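Local coordinates for protein glucose 1-dehydrogenase (Haloferax mediterranei, PDB 2B5W) that oxidises D-glucose and several other aldose sugars with NADP(+), or less readily NAD(+), using a catalytic zinc ion, at residues 326-340 / 344-356. The protein carries 1 engineered substitution. Numbering follows the deposited sequence.
With K (potassium ion), chain D.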
ATOM      1  N   ASP A 326     -21.213  22.214 -13.803  1.00 16.87           N
ATOM      2  CA  ASP A 326     -21.330  21.168 -14.816  1.00 17.30           C
ATOM      3  C   ASP A 326     -21.474  19.766 -14.225  1.00 17.28           C
ATOM      4  O   ASP A 326     -22.092  18.863 -14.802  1.00 18.26           O
ATOM      5  CB  ASP A 326     -20.175  21.226 -15.809  1.00 17.67           C
ATOM      6  CG  ASP A 326     -20.187  22.484 -16.679  1.00 25.92           C
ATOM      7  OD1 ASP A 326     -21.148  23.282 -16.646  1.00 25.96           O
ATOM      8  OD2 ASP A 326     -19.250  22.735 -17.448  1.00 25.73           O
ATOM      9  N   LEU A 327     -20.891  19.553 -13.056  1.00 17.55           N
ATOM     10  CA  LEU A 327     -20.975  18.280 -12.371  1.00 14.71           C
ATOM     11  C   LEU A 327     -22.389  17.928 -11.955  1.00 13.98           C
ATOM     12  O   LEU A 327     -22.808  16.782 -12.106  1.00 17.59           O
ATOM     13  CB  LEU A 327     -20.062  18.301 -11.127  1.00 17.48           C
ATOM     14  CG  LEU A 327     -20.011  16.973 -10.339  1.00 17.12           C
ATOM     15  CD1 LEU A 327     -19.119  15.985 -11.009  1.00 19.27           C
ATOM     16  CD2 LEU A 327     -19.552  17.251  -8.885  1.00 21.31           C
ATOM     17  N   VAL A 328     -23.082  18.913 -11.396  1.00 18.02           N
ATOM     18  CA  VAL A 328     -24.433  18.725 -10.847  1.00 16.98           C
ATOM     19  C   VAL A 328     -25.453  18.969 -11.970  1.00 15.04           C
ATOM     20  O   VAL A 328     -25.801  20.105 -12.323  1.00 18.98           O
ATOM     21  CB  VAL A 328     -24.677  19.601  -9.614  1.00 16.30           C
ATOM     22  CG1 VAL A 328     -26.078  19.305  -9.061  1.00 21.33           C
ATOM     23  CG2 VAL A 328     -23.639  19.299  -8.550  1.00 17.73           C
ATOM     24  N   THR A 329     -25.892  17.862 -12.538  1.00 16.10           N
ATOM     25  CA  THR A 329     -26.744  17.907 -13.716  1.00 17.00           C
ATOM     26  C   THR A 329     -28.201  18.037 -13.382  1.00 20.65           C
ATOM     27  O   THR A 329     -28.998  18.407 -14.261  1.00 22.60           O
ATOM     28  CB  THR A 329     -26.482  16.713 -14.633  1.00 17.30           C
ATOM     29  OG1 THR A 329     -26.521  15.494 -13.911  1.00 20.44           O
ATOM     30  CG2 THR A 329     -25.078  16.739 -15.244  1.00 23.45           C
ATOM     31  N   GLY A 330     -28.577  17.780 -12.130  1.00 19.54           N
ATOM     32  CA  GLY A 330     -29.955  17.994 -11.721  1.00 21.23           C
ATOM     33  C   GLY A 330     -30.175  17.965 -10.228  1.00 19.97           C
ATOM     34  O   GLY A 330     -29.755  17.016  -9.589  1.00 20.70           O
ATOM     35  N   VAL A 331     -30.820  18.992  -9.703  1.00 18.34           N
ATOM     36  CA  VAL A 331     -31.331  19.005  -8.360  1.00 16.70           C
ATOM     37  C   VAL A 331     -32.856  19.011  -8.514  1.00 18.51           C
ATOM     38  O   VAL A 331     -33.418  19.871  -9.202  1.00 21.73           O
ATOM     39  CB  VAL A 331     -30.857  20.197  -7.561  1.00 19.83           C
ATOM     40  CG1 VAL A 331     -31.406  20.107  -6.163  1.00 20.67           C
ATOM     41  CG2 VAL A 331     -29.311  20.189  -7.480  1.00 21.19           C
ATOM     42  N   HIS A 332     -33.491  18.022  -7.922  1.00 17.87           N
ATOM     43  CA  HIS A 332     -34.905  17.763  -8.120  1.00 18.15           C
ATOM     44  C   HIS A 332     -35.652  17.933  -6.842  1.00 19.58           C
ATOM     45  O   HIS A 332     -35.290  17.361  -5.807  1.00 19.52           O
ATOM     46  CB  HIS A 332     -35.076  16.363  -8.650  1.00 17.79           C
ATOM     47  CG  HIS A 332     -34.439  16.184  -9.982  1.00 23.56           C
ATOM     48  ND1 HIS A 332     -33.162  15.683 -10.147  1.00 25.08           N
ATOM     49  CD2 HIS A 332     -34.874  16.524 -11.218  1.00 20.90           C
ATOM     50  CE1 HIS A 332     -32.862  15.685 -11.436  1.00 20.05           C
ATOM     51  NE2 HIS A 332     -33.875  16.200 -12.105  1.00 28.24           N
ATOM     52  N   PRO A 333     -36.733  18.704  -6.882  1.00 19.38           N
ATOM     53  CA  PRO A 333     -37.560  18.796  -5.697  1.00 18.28           C
ATOM     54  C   PRO A 333     -38.192  17.472  -5.364  1.00 17.08           C
ATOM     55  O   PRO A 333     -38.413  16.640  -6.248  1.00 18.55           O
ATOM     56  CB  PRO A 333     -38.622  19.833  -6.086  1.00 20.49           C
ATOM     57  CG  PRO A 333     -38.695  19.747  -7.574  1.00 27.46           C
ATOM     58  CD  PRO A 333     -37.265  19.488  -8.009  1.00 23.12           C
ATOM     59  N   LEU A 334     -38.474  17.256  -4.085  1.00 17.32           N
ATOM     60  CA  LEU A 334     -39.120  16.037  -3.625  1.00 18.53           C
ATOM     61  C   LEU A 334     -40.402  15.748  -4.429  1.00 15.31           C
ATOM     62  O   LEU A 334     -40.663  14.589  -4.779  1.00 20.30           O
ATOM     63  CB  LEU A 334     -39.441  16.161  -2.147  1.00 20.54           C
ATOM     64  CG  LEU A 334     -40.090  14.945  -1.517  1.00 19.89           C
ATOM     65  CD1 LEU A 334     -39.257  13.689  -1.643  1.00 24.28           C
ATOM     66  CD2 LEU A 334     -40.407  15.240  -0.068  1.00 21.31           C
ATOM     67  N   SER A 335     -41.106  16.817  -4.786  1.00 20.60           N
ATOM     68  CA  SER A 335     -42.335  16.715  -5.599  1.00 20.49           C
ATOM     69  C   SER A 335     -42.121  15.941  -6.893  1.00 27.27           C
ATOM     70  O   SER A 335     -43.030  15.266  -7.337  1.00 28.48           O
ATOM     71  CB  SER A 335     -42.908  18.108  -5.876  1.00 22.61           C
ATOM     72  OG  SER A 335     -41.923  18.927  -6.508  1.00 25.31           O
ATOM     73  N   GLU A 336     -40.922  16.020  -7.480  1.00 20.78           N
ATOM     74  CA  GLU A 336     -40.549  15.354  -8.724  1.00 22.49           C
ATOM     75  C   GLU A 336     -39.226  14.595  -8.543  1.00 22.10           C
ATOM     76  O   GLU A 336     -38.281  14.731  -9.312  1.00 27.50           O
ATOM     77  CB  GLU A 336     -40.443  16.396  -9.846  1.00 30.35           C
ATOM     78  CG  GLU A 336     -41.551  17.438  -9.879  1.00 42.86           C
ATOM     79  CD  GLU A 336     -42.916  16.877 -10.236  1.00 40.80           C
ATOM     80  OE1 GLU A 336     -42.990  15.802 -10.906  1.00 38.75           O
ATOM     81  OE2 GLU A 336     -43.942  17.521  -9.850  1.00 43.33           O
ATOM     82  N   PHE A 337     -39.150  13.811  -7.488  1.00 23.68           N
ATOM     83  CA  PHE A 337     -37.859  13.240  -7.072  1.00 21.79           C
ATOM     84  C   PHE A 337     -37.295  12.191  -8.011  1.00 24.15           C
ATOM     85  O   PHE A 337     -36.101  11.993  -8.043  1.00 25.70           O
ATOM     86  CB  PHE A 337     -37.978  12.655  -5.680  1.00 22.70           C
ATOM     87  CG  PHE A 337     -38.657  11.339  -5.672  1.00 23.48           C
ATOM     88  CD1 PHE A 337     -40.033  11.263  -5.534  1.00 27.46           C
ATOM     89  CD2 PHE A 337     -37.920  10.170  -5.834  1.00 24.47           C
ATOM     90  CE1 PHE A 337     -40.672  10.016  -5.557  1.00 24.83           C
ATOM     91  CE2 PHE A 337     -38.553   8.930  -5.850  1.00 29.34           C
ATOM     92  CZ  PHE A 337     -39.924   8.861  -5.710  1.00 29.05           C
ATOM     93  N   GLU A 338     -38.148  11.515  -8.781  1.00 26.06           N
ATOM     94  CA  GLU A 338     -37.738  10.306  -9.493  1.00 27.60           C
ATOM     95  C   GLU A 338     -36.548  10.520 -10.414  1.00 26.37           C
ATOM     96  O   GLU A 338     -35.669   9.655 -10.514  1.00 26.58           O
ATOM     97  CB  GLU A 338     -38.915   9.730 -10.295  1.00 36.37           C
ATOM     98  CG  GLU A 338     -39.899   8.950  -9.444  1.00 43.13           C
ATOM     99  CD  GLU A 338     -41.316   8.983  -9.984  1.00 99.82           C
ATOM    100  OE1 GLU A 338     -41.493   8.805 -11.209  1.00132.97           O
ATOM    101  OE2 GLU A 338     -42.254   9.194  -9.178  1.00100.44           O
ATOM    102  N   ALA A 339     -36.507  11.664 -11.074  1.00 26.07           N
ATOM    103  CA  ALA A 339     -35.432  11.969 -12.012  1.00 27.43           C
ATOM    104  C   ALA A 339     -34.042  12.016 -11.394  1.00 27.24           C
ATOM    105  O   ALA A 339     -33.040  11.923 -12.093  1.00 27.25           O
ATOM    106  CB  ALA A 339     -35.730  13.288 -12.712  1.00 34.94           C
ATOM    107  N   ALA A 340     -33.959  12.156 -10.074  1.00 19.71           N
ATOM    108  CA  ALA A 340     -32.669  12.115  -9.402  1.00 22.94           C
ATOM    109  C   ALA A 340     -32.018  10.745  -9.550  1.00 20.86           C
ATOM    110  O   ALA A 340     -30.782  10.610  -9.431  1.00 21.64           O
ATOM    111  CB  ALA A 340     -32.835  12.449  -7.968  1.00 22.01           C
ATOM    112  N   ASP A 344     -28.489   7.598 -16.972  1.00 29.24           N
ATOM    113  CA  ASP A 344     -27.925   7.623 -18.309  1.00 27.01           C
ATOM    114  C   ASP A 344     -26.659   8.466 -18.367  1.00 25.66           C
ATOM    115  O   ASP A 344     -26.235   9.046 -17.352  1.00 23.04           O
ATOM    116  CB  ASP A 344     -28.973   7.984 -19.346  1.00 33.33           C
ATOM    117  CG  ASP A 344     -29.522   9.345 -19.179  1.00 33.40           C
ATOM    118  OD1 ASP A 344     -28.735  10.289 -18.946  1.00 46.98           O
ATOM    119  OD2 ASP A 344     -30.741   9.560 -19.324  1.00 46.35           O
ATOM    120  N   ASP A 345     -26.023   8.488 -19.530  1.00 21.68           N
ATOM    121  CA  ASP A 345     -24.722   9.133 -19.683  1.00 23.48           C
ATOM    122  C   ASP A 345     -24.745  10.639 -19.435  1.00 24.27           C
ATOM    123  O   ASP A 345     -23.720  11.207 -19.048  1.00 23.23           O
ATOM    124  CB  ASP A 345     -24.127   8.873 -21.069  1.00 24.20           C
ATOM    125  CG  ASP A 345     -23.737   7.443 -21.287  1.00 27.56           C
ATOM    126  OD1 ASP A 345     -23.769   6.629 -20.325  1.00 24.68           O
ATOM    127  OD2 ASP A 345     -23.396   7.045 -22.429  1.00 28.36           O
ATOM    128  N   THR A 346     -25.871  11.316 -19.706  1.00 20.34           N
ATOM    129  CA  THR A 346     -25.947  12.750 -19.436  1.00 22.24           C
ATOM    130  C   THR A 346     -26.236  13.126 -17.986  1.00 21.13           C
ATOM    131  O   THR A 346     -26.314  14.334 -17.673  1.00 23.28           O
ATOM    132  CB  THR A 346     -27.001  13.427 -20.304  1.00 27.04           C
ATOM    133  OG1 THR A 346     -28.272  12.818 -20.075  1.00 29.97           O
ATOM    134  CG2 THR A 346     -26.695  13.245 -21.757  1.00 33.13           C
ATOM    135  N   THR A 347     -26.440  12.114 -17.133  1.00 20.30           N
ATOM    136  CA  THR A 347     -26.677  12.326 -15.704  1.00 19.31           C
ATOM    137  C   THR A 347     -25.360  12.109 -15.030  1.00 18.49           C
ATOM    138  O   THR A 347     -24.775  11.062 -15.164  1.00 23.76           O
ATOM    139  CB  THR A 347     -27.716  11.348 -15.190  1.00 27.07           C
ATOM    140  OG1 THR A 347     -28.941  11.528 -15.934  1.00 26.41           O
ATOM    141  CG2 THR A 347     -28.101  11.678 -13.780  1.00 25.33           C
ATOM    142  N   ILE A 348     -24.833  13.131 -14.366  1.00 17.26           N
ATOM    143  CA  ILE A 348     -23.549  12.964 -13.692  1.00 16.84           C
ATOM    144  C   ILE A 348     -23.799  12.915 -12.186  1.00 19.92           C
ATOM    145  O   ILE A 348     -23.711  11.856 -11.595  1.00 22.32           O
ATOM    146  CB  ILE A 348     -22.566  14.047 -14.086  1.00 20.91           C
ATOM    147  CG1 ILE A 348     -22.323  13.985 -15.598  1.00 18.53           C
ATOM    148  CG2 ILE A 348     -21.249  13.865 -13.300  1.00 19.41           C
ATOM    149  CD1 ILE A 348     -21.476  15.096 -16.117  1.00 20.32           C
ATOM    150  N   LYS A 349     -24.093  14.049 -11.580  1.00 17.59           N
ATOM    151  CA  LYS A 349     -24.464  14.099 -10.179  1.00 17.47           C
ATOM    152  C   LYS A 349     -25.823  14.757  -9.984  1.00 15.98           C
ATOM    153  O   LYS A 349     -26.057  15.825 -10.518  1.00 17.48           O
ATOM    154  CB  LYS A 349     -23.433  14.910  -9.394  1.00 18.06           C
ATOM    155  CG  LYS A 349     -23.688  14.974  -7.926  1.00 18.13           C
ATOM    156  CD  LYS A 349     -23.436  13.588  -7.343  1.00 24.37           C
ATOM    157  CE  LYS A 349     -23.561  13.542  -5.880  1.00 37.00           C
ATOM    158  NZ  LYS A 349     -23.315  12.140  -5.479  1.00 22.81           N
ATOM    159  N   THR A 350     -26.664  14.123  -9.180  1.00 18.16           N
ATOM    160  CA  THR A 350     -27.998  14.628  -8.870  1.00 16.02           C
ATOM    161  C   THR A 350     -28.212  14.657  -7.396  1.00 17.82           C
ATOM    162  O   THR A 350     -27.474  14.034  -6.648  1.00 18.74           O
ATOM    163  CB  THR A 350     -29.081  13.752  -9.465  1.00 20.53           C
ATOM    164  OG1 THR A 350     -29.000  12.437  -8.903  1.00 19.99           O
ATOM    165  CG2 THR A 350     -28.922  13.562 -10.987  1.00 22.42           C
ATOM    166  N   ALA A 351     -29.221  15.396  -6.990  1.00 16.37           N
ATOM    167  CA  ALA A 351     -29.669  15.436  -5.619  1.00 16.08           C
ATOM    168  C   ALA A 351     -31.165  15.668  -5.595  1.00 17.22           C
ATOM    169  O   ALA A 351     -31.737  16.118  -6.571  1.00 16.94           O
ATOM    170  CB  ALA A 351     -28.978  16.551  -4.843  1.00 14.44           C
ATOM    171  N   ILE A 352     -31.768  15.379  -4.445  1.00 13.68           N
ATOM    172  CA  ILE A 352     -33.156  15.682  -4.147  1.00 16.16           C
ATOM    173  C   ILE A 352     -33.213  16.753  -3.075  1.00 18.36           C
ATOM    174  O   ILE A 352     -32.574  16.637  -2.041  1.00 17.76           O
ATOM    175  CB  ILE A 352     -33.896  14.436  -3.659  1.00 18.03           C
ATOM    176  CG1 ILE A 352     -33.858  13.364  -4.764  1.00 18.93           C
ATOM    177  CG2 ILE A 352     -35.350  14.790  -3.286  1.00 19.15           C
ATOM    178  CD1 ILE A 352     -34.216  11.965  -4.301  1.00 23.87           C
ATOM    179  N   GLU A 353     -34.008  17.780  -3.323  1.00 15.91           N
ATOM    180  CA  GLU A 353     -34.213  18.873  -2.402  1.00 15.93           C
ATOM    181  C   GLU A 353     -35.487  18.640  -1.604  1.00 19.12           C
ATOM    182  O   GLU A 353     -36.584  18.634  -2.174  1.00 19.42           O
ATOM    183  CB  GLU A 353     -34.297  20.200  -3.145  1.00 16.72           C
ATOM    184  CG  GLU A 353     -34.511  21.393  -2.214  1.00 17.31           C
ATOM    185  CD  GLU A 353     -34.293  22.689  -2.909  1.00 24.72           C
ATOM    186  OE1 GLU A 353     -35.243  23.185  -3.532  1.00 25.80           O
ATOM    187  OE2 GLU A 353     -33.177  23.226  -2.785  1.00 24.92           O
ATOM    188  N   PHE A 354     -35.330  18.497  -0.311  1.00 17.11           N
ATOM    189  CA  PHE A 354     -36.435  18.366   0.645  1.00 17.88           C
ATOM    190  C   PHE A 354     -36.967  19.696   1.171  1.00 21.25           C
ATOM    191  O   PHE A 354     -38.164  19.838   1.471  1.00 21.37           O
ATOM    192  CB  PHE A 354     -36.022  17.461   1.806  1.00 17.66           C
ATOM    193  CG  PHE A 354     -35.959  16.019   1.423  1.00 17.77           C
ATOM    194  CD1 PHE A 354     -34.883  15.527   0.709  1.00 19.33           C
ATOM    195  CD2 PHE A 354     -36.993  15.162   1.744  1.00 20.75           C
ATOM    196  CE1 PHE A 354     -34.850  14.196   0.312  1.00 20.35           C
ATOM    197  CE2 PHE A 354     -36.950  13.827   1.335  1.00 21.01           C
ATOM    198  CZ  PHE A 354     -35.888  13.373   0.619  1.00 20.71           C
ATOM    199  N   SER A 355     -36.073  20.677   1.279  1.00 18.43           N
ATOM    200  CA  SER A 355     -36.423  21.989   1.793  1.00 18.13           C
ATOM    201  C   SER A 355     -35.309  22.972   1.494  1.00 17.08           C
ATOM    202  O   SER A 355     -34.201  22.574   1.138  1.00 18.23           O
ATOM    203  CB  SER A 355     -36.666  21.916   3.291  1.00 19.03           C
ATOM    204  OG  SER A 355     -35.453  21.839   4.051  1.00 19.63           O
ATOM    205  N   THR A 356     -35.636  24.251   1.603  1.00 19.00           N
ATOM    206  CA  THR A 356     -34.669  25.328   1.492  1.00 21.17           C
ATOM    207  C   THR A 356     -34.377  25.897   2.872  1.00 20.44           C
ATOM    208  O   THR A 356     -35.115  25.690   3.837  1.00 23.88           O
ATOM    209  CB  THR A 356     -35.202  26.446   0.571  1.00 28.81           C
ATOM    210  OG1 THR A 356     -36.427  26.922   1.103  1.00 26.18           O
ATOM    211  CG2 THR A 356     -35.606  25.941  -0.814  1.00 32.08           C
TER
HETATM  212  K     K D 901     -24.210   8.451 -15.460  1.00 23.22           K
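Thr350 OG1 bonds to Ala340 O at 2.6 Å, lying in the carbonyl plane on a lone pair. That hydroxyl sits between the backbone N and the carbonyl carbon (chi1 62°), the rotation that turns it to the 3-10 segment. Beside this bond Ile352 CG1 presses on the Ala340 methyl, CB, at 3.5 Å, tighter than usual for two carbons, while its CD1 meets Phe337 CB at 4.1 Å. Farther along, both methyls of Leu334 approach the CE2 corner of the Phe354 ring obliquely from the same side, CD1 being 3.8 Å from CE2.

The backbone here pairs strands 328-333 and 349-353 in parallel, their axes at 20°. Ala351 donates to Gly330 and accepts from His332, whose carbonyl then takes Glu353 N. Between Val328 and Gly330 the register slips by one residue, a beta bulge, and there Thr329 OG1 receives Ile348 N at 2.9 Å in a nearly straight bond (165°). The link 334-348 passes over the face carrying Thr350 and Ile352, making a right-handed crossover.

On the face that carries Val328, Val331 and Ala351, Lys349 CB lies alongside Leu327 CG, 4.1 Å away, and the lysine bends at chi2 to bring NZ into a salt bridge with Glu64, a zinc ligand, and a hydrogen bond with Val37 O. Strand 27-37 of the catalytic domain pairs antiparallel with 349-353, and Arg34 salt-bridges Glu353. Ahead of the strand, the type I turn 344-347 offers Asp344 O and Thr347 O to a potassium ion, while Thr346 OG1 and Thr347 OG1 reach Asp344 OD1 from opposite faces of its carboxylate.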